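Tailspike protein (Siphovirus 9NA, PDB 3RIQ) probably recognises and cleaves lipopolysaccharide on the Salmonella surface as a trimeric right-handed beta-helix tailspike with endorhamnosidase activity. Local coordinates at residues Ser5-Asp8 against Lys9-Tyr13. Sequence-based numbering, arbitrary orientation.
Sequences SEAD and KKFKY
Asp-8 and Tyr-13 meet because both side chains swing beside their own backbone N, CG anti to the carbonyl carbon (chi1 -67° and -77°). The Tyr-13 hydroxyl thus comes against the Asp-8 side chain, with OH 3.3 Å from Asp-8 CG. Carboxylate and ring planes are inclined by 54°, and OH makes no hydrogen bond with OD1. Next to the hydroxyl-bearing carbon, Tyr-13 CE1 lies 3.4 Å from Asp-8 O, which sits at the ring edge in its plane.

Ser-5 and Asp-8 form a capping box at the start of the short helix 6-10. Ser-5 N donates to Asp-8 OD2 at 2.9 Å, arriving from above the carboxylate plane. The return bond, Asp-8 N to Ser-5 OG, is weak. Ala-7 O accepts from two donors: Lys-10 N at 3.0 Å, and Phe-11 N at 3.2 Å, the latter nearly along the C=O axis. Ala-7 CB also packs on the Phe-11 ring, 4.0 Å from CD2. Lys-10 CG lies over one face of that ring, 3.6 Å above its plane.

Asp-8 OD1 forms a salt bridge with Lys-10 NZ of the third subunit, and Lys-10 NZ forms the matching one with Asp-8 OD1 of the second subunit. Phe-11 rings of the three chains meet edge-to-face, so this turn is part of the trimer interface. It lies at the N-terminal end of the chain, where helix 6-10 leads into strand 14-16, which pairs in parallel with strand 33-36 at the start of the beta-helix.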
loop_
_atom_site.group_PDB
_atom_site.type_symbol
_atom_site.label_atom_id
_atom_site.label_comp_id
_atom_site.label_asym_id
_atom_site.label_seq_id
_atom_site.Cartn_x
_atom_site.Cartn_y
_atom_site.Cartn_z
ATOM N N SER A 5 28.145 12.074 -48.764
ATOM C CA SER A 5 27.966 11.101 -49.863
ATOM C C SER A 5 26.612 10.411 -49.721
ATOM O O SER A 5 25.902 10.611 -48.720
ATOM C CB SER A 5 29.071 10.027 -49.838
ATOM O OG SER A 5 28.866 9.165 -48.723
ATOM N N GLU A 6 26.254 9.590 -50.712
ATOM C CA GLU A 6 25.011 8.855 -50.637
ATOM C C GLU A 6 24.976 7.865 -49.466
ATOM O O GLU A 6 23.949 7.703 -48.829
ATOM C CB GLU A 6 24.697 8.166 -51.953
ATOM C CG GLU A 6 24.292 9.190 -53.018
ATOM C CD GLU A 6 23.676 8.562 -54.277
ATOM O OE1 GLU A 6 24.403 8.429 -55.312
ATOM O OE2 GLU A 6 22.465 8.212 -54.233
ATOM N N ALA A 7 26.098 7.217 -49.157
ATOM C CA ALA A 7 26.110 6.320 -47.993
ATOM C C ALA A 7 25.841 7.109 -46.710
ATOM O O ALA A 7 25.108 6.650 -45.826
ATOM C CB ALA A 7 27.451 5.598 -47.874
ATOM N N ASP A 8 26.431 8.309 -46.626
ATOM C CA ASP A 8 26.244 9.170 -45.458
ATOM C C ASP A 8 24.769 9.467 -45.206
ATOM O O ASP A 8 24.358 9.725 -44.056
ATOM C CB ASP A 8 26.967 10.530 -45.644
ATOM C CG ASP A 8 28.499 10.420 -45.675
ATOM O OD1 ASP A 8 29.053 9.390 -45.265
ATOM O OD2 ASP A 8 29.156 11.404 -46.102
ATOM N N LYS A 9 23.964 9.473 -46.270
ATOM C CA LYS A 9 22.549 9.810 -46.125
ATOM C C LYS A 9 21.652 8.618 -45.806
ATOM O O LYS A 9 20.491 8.807 -45.475
ATOM C CB LYS A 9 22.011 10.546 -47.363
ATOM C CG LYS A 9 22.703 11.912 -47.547
ATOM C CD LYS A 9 22.142 12.723 -48.672
ATOM C CE LYS A 9 23.114 13.841 -48.983
ATOM N NZ LYS A 9 22.553 14.805 -49.968
ATOM N N LYS A 10 22.167 7.403 -45.897
ATOM C CA LYS A 10 21.299 6.252 -45.673
ATOM C C LYS A 10 21.655 5.381 -44.481
ATOM O O LYS A 10 20.854 4.524 -44.110
ATOM C CB LYS A 10 21.198 5.379 -46.927
ATOM C CG LYS A 10 22.440 4.650 -47.281
ATOM C CD LYS A 10 22.309 3.932 -48.632
ATOM C CE LYS A 10 21.282 2.802 -48.670
ATOM N NZ LYS A 10 21.468 2.008 -49.942
ATOM N N PHE A 11 22.829 5.585 -43.885
ATOM C CA PHE A 11 23.276 4.705 -42.782
ATOM C C PHE A 11 23.466 5.462 -41.469
ATOM O O PHE A 11 23.802 6.669 -41.443
ATOM C CB PHE A 11 24.601 4.040 -43.124
ATOM C CG PHE A 11 24.541 3.143 -44.336
ATOM C CD1 PHE A 11 23.520 2.196 -44.478
ATOM C CD2 PHE A 11 25.532 3.215 -45.318
ATOM C CE1 PHE A 11 23.510 1.340 -45.621
ATOM C CE2 PHE A 11 25.494 2.409 -46.440
ATOM C CZ PHE A 11 24.477 1.457 -46.590
ATOM N N LYS A 12 23.176 4.766 -40.378
ATOM C CA LYS A 12 23.324 5.319 -39.034
ATOM C C LYS A 12 24.799 5.557 -38.668
ATOM O O LYS A 12 25.622 4.673 -38.853
ATOM C CB LYS A 12 22.739 4.267 -38.069
ATOM C CG LYS A 12 22.848 4.573 -36.604
ATOM C CD LYS A 12 21.824 5.552 -36.172
ATOM C CE LYS A 12 21.694 5.572 -34.614
ATOM N NZ LYS A 12 20.836 6.687 -34.204
ATOM N N TYR A 13 25.126 6.736 -38.143
ATOM C CA TYR A 13 26.481 7.022 -37.667
ATOM C C TYR A 13 26.762 6.394 -36.322
ATOM O O TYR A 13 26.037 6.638 -35.334
ATOM C CB TYR A 13 26.703 8.528 -37.572
ATOM C CG TYR A 13 26.957 9.222 -38.926
ATOM C CD1 TYR A 13 26.064 9.106 -40.012
ATOM C CD2 TYR A 13 28.103 9.955 -39.111
ATOM C CE1 TYR A 13 26.328 9.738 -41.255
ATOM C CE2 TYR A 13 28.387 10.571 -40.316
ATOM C CZ TYR A 13 27.509 10.479 -41.381
ATOM O OH TYR A 13 27.860 11.148 -42.521
#